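Local structure of tannase (Lactobacillus plantarum, 3WA7) at residues 72-77 with 92-97; 201-206 with 452-457; 155-160 with 195-200. The protein hydrolyses the galloyl ester bonds of tannins, using an alpha/beta-hydrolase fold. One frame throughout, in Å; residues are numbered along the deposited sequence.

Contact 1. Residues 72-77 with 92-97; sequences PNTVGG and PTNAGT. With SO4 (sulfate ion), chain C.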
loop_
_atom_site.group_PDB
_atom_site.type_symbol
_atom_site.label_atom_id
_atom_site.label_comp_id
_atom_site.label_asym_id
_atom_site.label_seq_id
_atom_site.Cartn_x
_atom_site.Cartn_y
_atom_site.Cartn_z
ATOM N N PRO A 72 1.541 -10.501 -4.402
ATOM C CA PRO A 72 0.450 -9.609 -4.013
ATOM C C PRO A 72 -0.062 -9.964 -2.627
ATOM O O PRO A 72 0.086 -11.099 -2.177
ATOM C CB PRO A 72 -0.593 -9.877 -5.083
ATOM C CG PRO A 72 -0.467 -11.371 -5.262
ATOM C CD PRO A 72 1.044 -11.590 -5.270
ATOM N N ASN A 73 -0.650 -8.992 -1.942
ATOM C CA ASN A 73 -1.217 -9.268 -0.631
ATOM C C ASN A 73 -2.641 -8.727 -0.609
ATOM O O ASN A 73 -2.993 -7.835 -1.383
ATOM C CB ASN A 73 -0.368 -8.651 0.488
ATOM C CG ASN A 73 -0.500 -7.145 0.571
ATOM O OD1 ASN A 73 -1.548 -6.623 0.950
ATOM N ND2 ASN A 73 0.566 -6.438 0.217
ATOM N N THR A 74 -3.465 -9.274 0.274
ATOM C CA THR A 74 -4.855 -8.857 0.357
ATOM C C THR A 74 -5.137 -8.002 1.585
ATOM O O THR A 74 -6.279 -7.897 2.032
ATOM C CB THR A 74 -5.771 -10.084 0.391
ATOM O OG1 THR A 74 -5.416 -10.907 1.510
ATOM C CG2 THR A 74 -5.617 -10.890 -0.887
ATOM N N VAL A 75 -4.097 -7.377 2.120
ATOM C CA VAL A 75 -4.257 -6.543 3.300
ATOM C C VAL A 75 -4.971 -5.232 3.010
ATOM O O VAL A 75 -4.652 -4.525 2.051
ATOM C CB VAL A 75 -2.894 -6.224 3.958
ATOM C CG1 VAL A 75 -3.082 -5.245 5.117
ATOM C CG2 VAL A 75 -2.252 -7.505 4.461
ATOM N N GLY A 76 -5.952 -4.939 3.853
ATOM C CA GLY A 76 -6.715 -3.710 3.758
ATOM C C GLY A 76 -7.032 -3.299 5.184
ATOM O O GLY A 76 -7.255 -4.163 6.030
ATOM N N GLY A 77 -7.039 -1.997 5.458
ATOM C CA GLY A 77 -7.342 -1.512 6.798
ATOM C C GLY A 77 -6.432 -2.044 7.887
ATOM O O GLY A 77 -6.778 -1.989 9.071
ATOM N N PRO A 92 -11.613 -10.186 0.927
ATOM C CA PRO A 92 -10.863 -9.409 -0.062
ATOM C C PRO A 92 -10.077 -10.330 -0.987
ATOM O O PRO A 92 -9.529 -11.344 -0.546
ATOM C CB PRO A 92 -9.945 -8.565 0.805
ATOM C CG PRO A 92 -9.576 -9.532 1.885
ATOM C CD PRO A 92 -10.907 -10.191 2.222
ATOM N N THR A 93 -10.023 -9.977 -2.265
ATOM C CA THR A 93 -9.295 -10.778 -3.238
ATOM C C THR A 93 -8.909 -9.972 -4.469
ATOM O O THR A 93 -9.591 -9.017 -4.849
ATOM C CB THR A 93 -10.131 -11.999 -3.703
ATOM O OG1 THR A 93 -9.401 -12.732 -4.693
ATOM C CG2 THR A 93 -11.449 -11.550 -4.308
ATOM N N ASN A 94 -7.790 -10.356 -5.072
ATOM C CA ASN A 94 -7.304 -9.730 -6.292
ATOM C C ASN A 94 -7.097 -10.891 -7.264
ATOM O O ASN A 94 -6.151 -10.906 -8.050
ATOM C CB ASN A 94 -5.979 -9.003 -6.039
ATOM C CG ASN A 94 -6.113 -7.864 -5.038
ATOM O OD1 ASN A 94 -6.802 -6.876 -5.290
ATOM N ND2 ASN A 94 -5.450 -8.000 -3.894
ATOM N N ALA A 95 -8.002 -11.866 -7.189
ATOM C CA ALA A 95 -7.942 -13.057 -8.033
ATOM C C ALA A 95 -7.769 -12.735 -9.515
ATOM O O ALA A 95 -7.008 -13.404 -10.212
ATOM C CB ALA A 95 -9.198 -13.902 -7.833
ATOM N N GLY A 96 -8.485 -11.719 -9.990
ATOM C CA GLY A 96 -8.396 -11.339 -11.389
ATOM C C GLY A 96 -6.983 -10.962 -11.784
ATOM O O GLY A 96 -6.524 -11.272 -12.881
ATOM N N THR A 97 -6.287 -10.283 -10.882
ATOM C CA THR A 97 -4.918 -9.878 -11.149
ATOM C C THR A 97 -4.024 -11.108 -11.257
ATOM O O THR A 97 -3.151 -11.171 -12.119
ATOM C CB THR A 97 -4.399 -8.957 -10.038
ATOM O OG1 THR A 97 -5.194 -7.767 -10.014
ATOM C CG2 THR A 97 -2.939 -8.592 -10.277
HETATM S S SO4 C . -9.012 -0.248 3.233
HETATM O O1 SO4 C . -9.446 -1.534 2.659
HETATM O O2 SO4 C . -9.340 0.844 2.305
HETATM O O3 SO4 C . -9.723 -0.025 4.500
HETATM O O4 SO4 C . -7.558 -0.279 3.468
#
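Thr74 meets Pro92 and Asn94 by van der Waals packing. The Pro92 ring, which follows a cis peptide bond, lays CG 3.7 Å from Thr74 O and 4.1 Å from Thr74 CB. Thr74 CG2 approaches Asn94 ND2 at 4.2 Å as the two side chains slide past each other in opposite directions, and Asn94 ND2 comes to 3.5 Å from Asn73 O. With chi1 at 58°, Thr74 OG1 lies between its backbone N and carbonyl carbon, while CG2 is placed beside N.

Hydrogen bonds shape each segment separately. Asn73 OD1 receives Val75 N at 2.9 Å in the carbonyl plane, an Asx turn, and Thr93 OG1 receives Ala95 N at 3.0 Å, an ST turn leading into helix 95-103. Outside partners take other polar groups: Thr74 OG1 bonds to Pro82 O, and Thr93 OG1 to Asp84.

A sulfate ion, probably from the crystallisation liquor, accepts Gly77 N on its O4 at 2.7 Å (N-H...O 144°) and also bonds to Ser163 OG, the probable nucleophile. Gly77, on the loop after strand 69-72, thus offers its N-H to the same anion as the Ser163 hydroxyl, consistent with a part in an oxyanion hole.

Contact 2. Residues 201-206 with 452-457; sequences SAYCPI and SGDYDL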
loop_
_atom_site.group_PDB
_atom_site.type_symbol
_atom_site.label_atom_id
_atom_site.label_comp_id
_atom_site.label_asym_id
_atom_site.label_seq_id
_atom_site.Cartn_x
_atom_site.Cartn_y
_atom_site.Cartn_z
ATOM N N SER A 201 5.277 -2.415 -6.308
ATOM C CA SER A 201 4.074 -1.893 -6.935
ATOM C C SER A 201 3.161 -1.588 -5.754
ATOM O O SER A 201 2.931 -2.448 -4.896
ATOM C CB SER A 201 3.404 -2.919 -7.846
ATOM O OG SER A 201 2.152 -2.414 -8.280
ATOM N N ALA A 202 2.652 -0.364 -5.692
ATOM C CA ALA A 202 1.786 0.009 -4.585
ATOM C C ALA A 202 0.675 0.954 -4.995
ATOM O O ALA A 202 0.922 1.999 -5.601
ATOM C CB ALA A 202 2.613 0.640 -3.470
ATOM N N TYR A 203 -0.555 0.573 -4.666
ATOM C CA TYR A 203 -1.715 1.401 -4.954
ATOM C C TYR A 203 -2.134 2.077 -3.655
ATOM O O TYR A 203 -2.216 1.432 -2.606
ATOM C CB TYR A 203 -2.861 0.557 -5.510
ATOM C CG TYR A 203 -2.558 -0.011 -6.875
ATOM C CD1 TYR A 203 -1.860 -1.209 -7.013
ATOM C CD2 TYR A 203 -2.931 0.673 -8.033
ATOM C CE1 TYR A 203 -1.540 -1.715 -8.270
ATOM C CE2 TYR A 203 -2.615 0.179 -9.292
ATOM C CZ TYR A 203 -1.920 -1.018 -9.403
ATOM O OH TYR A 203 -1.619 -1.515 -10.649
ATOM N N CYS A 204 -2.378 3.383 -3.741
ATOM C CA CYS A 204 -2.773 4.214 -2.604
ATOM C C CYS A 204 -2.189 3.743 -1.275
ATOM O O CYS A 204 -2.918 3.481 -0.321
ATOM C CB CYS A 204 -4.304 4.315 -2.508
ATOM S SG CYS A 204 -5.228 2.755 -2.365
ATOM N N PRO A 205 -0.853 3.645 -1.192
ATOM C CA PRO A 205 -0.224 3.197 0.053
ATOM C C PRO A 205 -0.527 4.117 1.230
ATOM O O PRO A 205 -0.143 5.288 1.237
ATOM C CB PRO A 205 1.262 3.162 -0.298
ATOM C CG PRO A 205 1.388 4.252 -1.334
ATOM C CD PRO A 205 0.163 4.012 -2.195
ATOM N N ILE A 206 -1.232 3.581 2.217
ATOM C CA ILE A 206 -1.578 4.348 3.404
ATOM C C ILE A 206 -0.406 4.163 4.360
ATOM O O ILE A 206 -0.402 3.257 5.192
ATOM C CB ILE A 206 -2.880 3.821 4.035
ATOM C CG1 ILE A 206 -4.010 3.870 3.001
ATOM C CG2 ILE A 206 -3.249 4.656 5.256
ATOM C CD1 ILE A 206 -4.380 5.279 2.546
ATOM N N SER A 452 -8.761 2.488 -4.461
ATOM C CA SER A 452 -8.763 1.139 -5.019
ATOM C C SER A 452 -7.409 0.817 -5.634
ATOM O O SER A 452 -6.485 1.621 -5.563
ATOM C CB SER A 452 -9.833 1.042 -6.103
ATOM O OG SER A 452 -9.558 1.974 -7.138
ATOM N N GLY A 453 -7.299 -0.361 -6.243
ATOM C CA GLY A 453 -6.051 -0.754 -6.875
ATOM C C GLY A 453 -6.259 -1.758 -7.996
ATOM O O GLY A 453 -7.394 -2.134 -8.291
ATOM N N ASP A 454 -5.163 -2.174 -8.629
ATOM C CA ASP A 454 -5.200 -3.162 -9.709
ATOM C C ASP A 454 -6.181 -2.832 -10.837
ATOM O O ASP A 454 -6.738 -3.736 -11.461
ATOM C CB ASP A 454 -5.546 -4.541 -9.131
ATOM C CG ASP A 454 -4.454 -5.093 -8.222
ATOM O OD1 ASP A 454 -3.656 -4.299 -7.686
ATOM O OD2 ASP A 454 -4.406 -6.328 -8.029
ATOM N N TYR A 455 -6.378 -1.547 -11.113
ATOM C CA TYR A 455 -7.309 -1.123 -12.160
ATOM C C TYR A 455 -6.629 -0.792 -13.487
ATOM O O TYR A 455 -7.296 -0.419 -14.455
ATOM C CB TYR A 455 -8.096 0.098 -11.670
ATOM C CG TYR A 455 -7.219 1.141 -11.016
ATOM C CD1 TYR A 455 -6.331 1.905 -11.769
ATOM C CD2 TYR A 455 -7.233 1.323 -9.632
ATOM C CE1 TYR A 455 -5.475 2.821 -11.168
ATOM C CE2 TYR A 455 -6.381 2.238 -9.019
ATOM C CZ TYR A 455 -5.503 2.983 -9.794
ATOM O OH TYR A 455 -4.640 3.871 -9.194
ATOM N N ASP A 456 -5.310 -0.944 -13.531
ATOM C CA ASP A 456 -4.521 -0.631 -14.721
ATOM C C ASP A 456 -3.512 -1.734 -15.021
ATOM O O ASP A 456 -2.346 -1.450 -15.292
ATOM C CB ASP A 456 -3.762 0.671 -14.475
ATOM C CG ASP A 456 -2.911 0.604 -13.219
ATOM O OD1 ASP A 456 -2.986 -0.429 -12.522
ATOM O OD2 ASP A 456 -2.178 1.570 -12.922
ATOM N N LEU A 457 -3.953 -2.987 -14.983
ATOM C CA LEU A 457 -3.048 -4.108 -15.212
ATOM C C LEU A 457 -2.238 -4.048 -16.507
ATOM O O LEU A 457 -1.092 -4.505 -16.543
ATOM C CB LEU A 457 -3.823 -5.428 -15.124
ATOM C CG LEU A 457 -4.531 -5.640 -13.778
ATOM C CD1 LEU A 457 -5.131 -7.040 -13.735
ATOM C CD2 LEU A 457 -3.545 -5.447 -12.628
#
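The Tyr203 ring has one face against the backbone of 452-457: Asp454 N stands 3.4 Å above the ring plane, over its centre, with Gly453 C displaced toward the rim. Its edge meets Tyr455 and Asp456. The Tyr455 pair is T-shaped, the edge of Tyr203 directed at the face of Tyr455 with centroids 5.4 Å apart and planes at 76°. Tyr203 CD2 is the edge atom nearest Tyr455 CZ, at 3.9 Å. At the phenol end, Tyr203 OH donates to the syn lone pair of Asp456 OD1 at 2.6 Å, the carboxylate being turned 64° from the ring. Arg412 forms a salt bridge with the other oxygen, OD2, which would probably favour the ionised acceptor.

This tyrosine ends strand 199-203 of the central alpha/beta-hydrolase sheet, and the opposing segment directly follows His451, the probable histidine of a Ser-His-Asp triad with Ser163 and Asp419. Cys204 SG, 3.6 Å from Ser452 O, also touches His451 and Asp419. With no side chain to stand between, Gly453 brings its CA to 3.6 Å from Tyr203 CG, and the loop backbone can lie directly on the ring. Asp454 crosses Tyr203 at about a right angle, its OD1 3.4 Å from Tyr203 CE1; OD1 takes a hydrogen bond from Asn160 ND2, and OD2 pairs with Thr97 OG1.

Contact 3. Residues 155-160 with 195-200; sequences NRIITN and DDIFAV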
loop_
_atom_site.group_PDB
_atom_site.type_symbol
_atom_site.label_atom_id
_atom_site.label_comp_id
_atom_site.label_asym_id
_atom_site.label_seq_id
_atom_site.Cartn_x
_atom_site.Cartn_y
_atom_site.Cartn_z
ATOM N N ASN A 155 15.181 -13.407 -7.894
ATOM C CA ASN A 155 15.868 -12.122 -7.939
ATOM C C ASN A 155 14.954 -11.099 -8.608
ATOM O O ASN A 155 15.330 -9.944 -8.811
ATOM C CB ASN A 155 17.172 -12.244 -8.726
ATOM C CG ASN A 155 18.155 -13.183 -8.066
ATOM O OD1 ASN A 155 18.513 -12.999 -6.900
ATOM N ND2 ASN A 155 18.592 -14.200 -8.800
ATOM N N ARG A 156 13.747 -11.542 -8.940
ATOM C CA ARG A 156 12.755 -10.689 -9.584
ATOM C C ARG A 156 11.421 -10.721 -8.840
ATOM O O ARG A 156 10.355 -10.865 -9.446
ATOM C CB ARG A 156 12.559 -11.129 -11.036
ATOM C CG ARG A 156 13.810 -10.990 -11.885
ATOM C CD ARG A 156 14.200 -9.526 -12.083
ATOM N NE ARG A 156 15.370 -9.406 -12.951
ATOM C CZ ARG A 156 16.632 -9.424 -12.528
ATOM N NH1 ARG A 156 16.909 -9.545 -11.236
ATOM N NH2 ARG A 156 17.622 -9.346 -13.408
ATOM N N ILE A 157 11.489 -10.593 -7.518
ATOM C CA ILE A 157 10.291 -10.578 -6.690
ATOM C C ILE A 157 9.719 -9.171 -6.744
ATOM O O ILE A 157 10.432 -8.195 -6.521
ATOM C CB ILE A 157 10.607 -10.940 -5.219
ATOM C CG1 ILE A 157 10.996 -12.420 -5.121
ATOM C CG2 ILE A 157 9.397 -10.642 -4.336
ATOM C CD1 ILE A 157 11.405 -12.864 -3.716
ATOM N N ILE A 158 8.436 -9.073 -7.060
ATOM C CA ILE A 158 7.767 -7.787 -7.156
ATOM C C ILE A 158 6.520 -7.837 -6.301
ATOM O O ILE A 158 5.605 -8.608 -6.571
ATOM C CB ILE A 158 7.369 -7.477 -8.615
ATOM C CG1 ILE A 158 8.617 -7.521 -9.501
ATOM C CG2 ILE A 158 6.711 -6.097 -8.705
ATOM C CD1 ILE A 158 8.329 -7.375 -10.973
ATOM N N THR A 159 6.493 -7.026 -5.249
ATOM C CA THR A 159 5.333 -7.005 -4.372
ATOM C C THR A 159 4.250 -6.087 -4.920
ATOM O O THR A 159 4.522 -5.175 -5.701
ATOM C CB THR A 159 5.703 -6.536 -2.948
ATOM O OG1 THR A 159 6.482 -5.333 -3.021
ATOM C CG2 THR A 159 6.482 -7.616 -2.216
ATOM N N ASN A 160 3.014 -6.354 -4.520
ATOM C CA ASN A 160 1.892 -5.532 -4.942
ATOM C C ASN A 160 0.849 -5.538 -3.846
ATOM O O ASN A 160 0.673 -6.532 -3.144
ATOM C CB ASN A 160 1.277 -6.057 -6.243
ATOM C CG ASN A 160 0.210 -5.129 -6.789
ATOM O OD1 ASN A 160 0.405 -3.915 -6.852
ATOM N ND2 ASN A 160 -0.921 -5.692 -7.190
ATOM N N ASP A 195 15.466 -10.880 2.486
ATOM C CA ASP A 195 14.105 -10.458 2.165
ATOM C C ASP A 195 14.041 -9.178 1.329
ATOM O O ASP A 195 12.984 -8.556 1.215
ATOM C CB ASP A 195 13.259 -10.303 3.442
ATOM C CG ASP A 195 13.893 -9.385 4.465
ATOM O OD1 ASP A 195 14.225 -8.233 4.115
ATOM O OD2 ASP A 195 14.047 -9.818 5.628
ATOM N N ASP A 196 15.170 -8.784 0.746
ATOM C CA ASP A 196 15.188 -7.608 -0.113
ATOM C C ASP A 196 14.537 -8.066 -1.415
ATOM O O ASP A 196 14.655 -9.234 -1.793
ATOM C CB ASP A 196 16.627 -7.130 -0.362
ATOM C CG ASP A 196 17.488 -8.183 -1.031
ATOM O OD1 ASP A 196 17.804 -8.026 -2.230
ATOM O OD2 ASP A 196 17.849 -9.171 -0.357
ATOM N N ILE A 197 13.836 -7.164 -2.092
ATOM C CA ILE A 197 13.162 -7.528 -3.331
ATOM C C ILE A 197 13.607 -6.695 -4.526
ATOM O O ILE A 197 14.363 -5.733 -4.385
ATOM C CB ILE A 197 11.631 -7.426 -3.173
ATOM C CG1 ILE A 197 11.235 -5.993 -2.809
ATOM C CG2 ILE A 197 11.161 -8.415 -2.101
ATOM C CD1 ILE A 197 9.737 -5.787 -2.659
ATOM N N PHE A 198 13.117 -7.073 -5.700
ATOM C CA PHE A 198 13.466 -6.415 -6.955
ATOM C C PHE A 198 12.690 -5.135 -7.267
ATOM O O PHE A 198 13.279 -4.129 -7.663
ATOM C CB PHE A 198 13.281 -7.411 -8.104
ATOM C CG PHE A 198 13.592 -6.844 -9.462
ATOM C CD1 PHE A 198 14.897 -6.521 -9.815
ATOM C CD2 PHE A 198 12.578 -6.663 -10.399
ATOM C CE1 PHE A 198 15.192 -6.027 -11.089
ATOM C CE2 PHE A 198 12.862 -6.169 -11.678
ATOM C CZ PHE A 198 14.172 -5.852 -12.022
ATOM N N ALA A 199 11.376 -5.172 -7.099
ATOM C CA ALA A 199 10.566 -4.000 -7.405
ATOM C C ALA A 199 9.323 -3.908 -6.543
ATOM O O ALA A 199 8.854 -4.906 -5.990
ATOM C CB ALA A 199 10.177 -4.014 -8.880
ATOM N N VAL A 200 8.789 -2.696 -6.452
ATOM C CA VAL A 200 7.607 -2.426 -5.651
ATOM C C VAL A 200 6.462 -1.831 -6.461
ATOM O O VAL A 200 6.654 -0.872 -7.209
ATOM C CB VAL A 200 7.920 -1.410 -4.518
ATOM C CG1 VAL A 200 6.626 -0.960 -3.836
ATOM C CG2 VAL A 200 8.859 -2.026 -3.504
#
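Strands 157-160 and 199-203 are parallel neighbours in the central sheet of the alpha/beta-hydrolase fold, joined by a beta-alpha-beta crossover through helices 164-174 and 182-188. Ile158 pairs with Ala199 and Thr159 with Val200. Ile157 O accepts twice, from Phe198 N at 3.0 Å and from Ala199 N at 3.2 Å, the latter being the straighter bond (N-H...O 160°). Thr159 N then bonds to Ala199 O at 3.3 Å, continuing the ladder.

Arg156 folds over the Phe198 ring. Its CD sits over the centre of one face, 3.5 Å from the centroid of the Phe198 ring, a CH-pi contact. The guanidinium continues across the same ring, nearly flat on it (planes 16° apart) but off-centre, with Arg156 CZ 4.5 Å from the Phe198 ring centroid in a cation-pi interaction. A bend at chi2 (-67°) turns the arginine chain back, and NH1 bonds to Asn155 O at 2.9 Å, which limits rotation of the stacked group. Ile158 CG1 comes to the ring's edge, its side chain running alongside Phe198.

Aliphatic packing completes the contact. Ile157 and Ile197 cross at about a right angle, their CG2 methyls 3.6 Å apart. Ile197 CD1 lies 3.3 Å from Thr159 OG1, a hydroxyl that is hydrogen-bonded to Ser169 of helix 164-174.

Helix 457-468 packs on the side chains of Ile158, Phe198 and Ala199 through Ile464, Leu467, Cys468 and Trp463, whereas Ile140 of helix 131-145 touches both Ile157 and Ile197. Within the sheet, strand 69-72 flanks 157-160 and strand 410-414 flanks 199-203, with the ring of His410 meeting that of Phe198.

In the fold
Contact 3 is the buried one, built from backbone ladder bonds and aliphatic side chains, with an arginine-phenylalanine stack at its partly exposed end. Contacts 1 and 2 are partly buried: contact 1 sets a loop against the lead-in to helix 95-103 by packing, contact 2 the end of a strand against a loop through an aromatic ring and carboxylates. Contacts 2 and 3 share strand 199-203, at its end and start respectively. Asn160 OD1 bonds to Ser201 OG, and Asn160 O reaches Asn73 N of contact 1; Thr97 and Asp454 tie contacts 1 and 2. The probable active-site elements gather around contacts 1 and 2: Ser163 shares the sulfate with Gly77, and His451 and Asp419 touch Cys204.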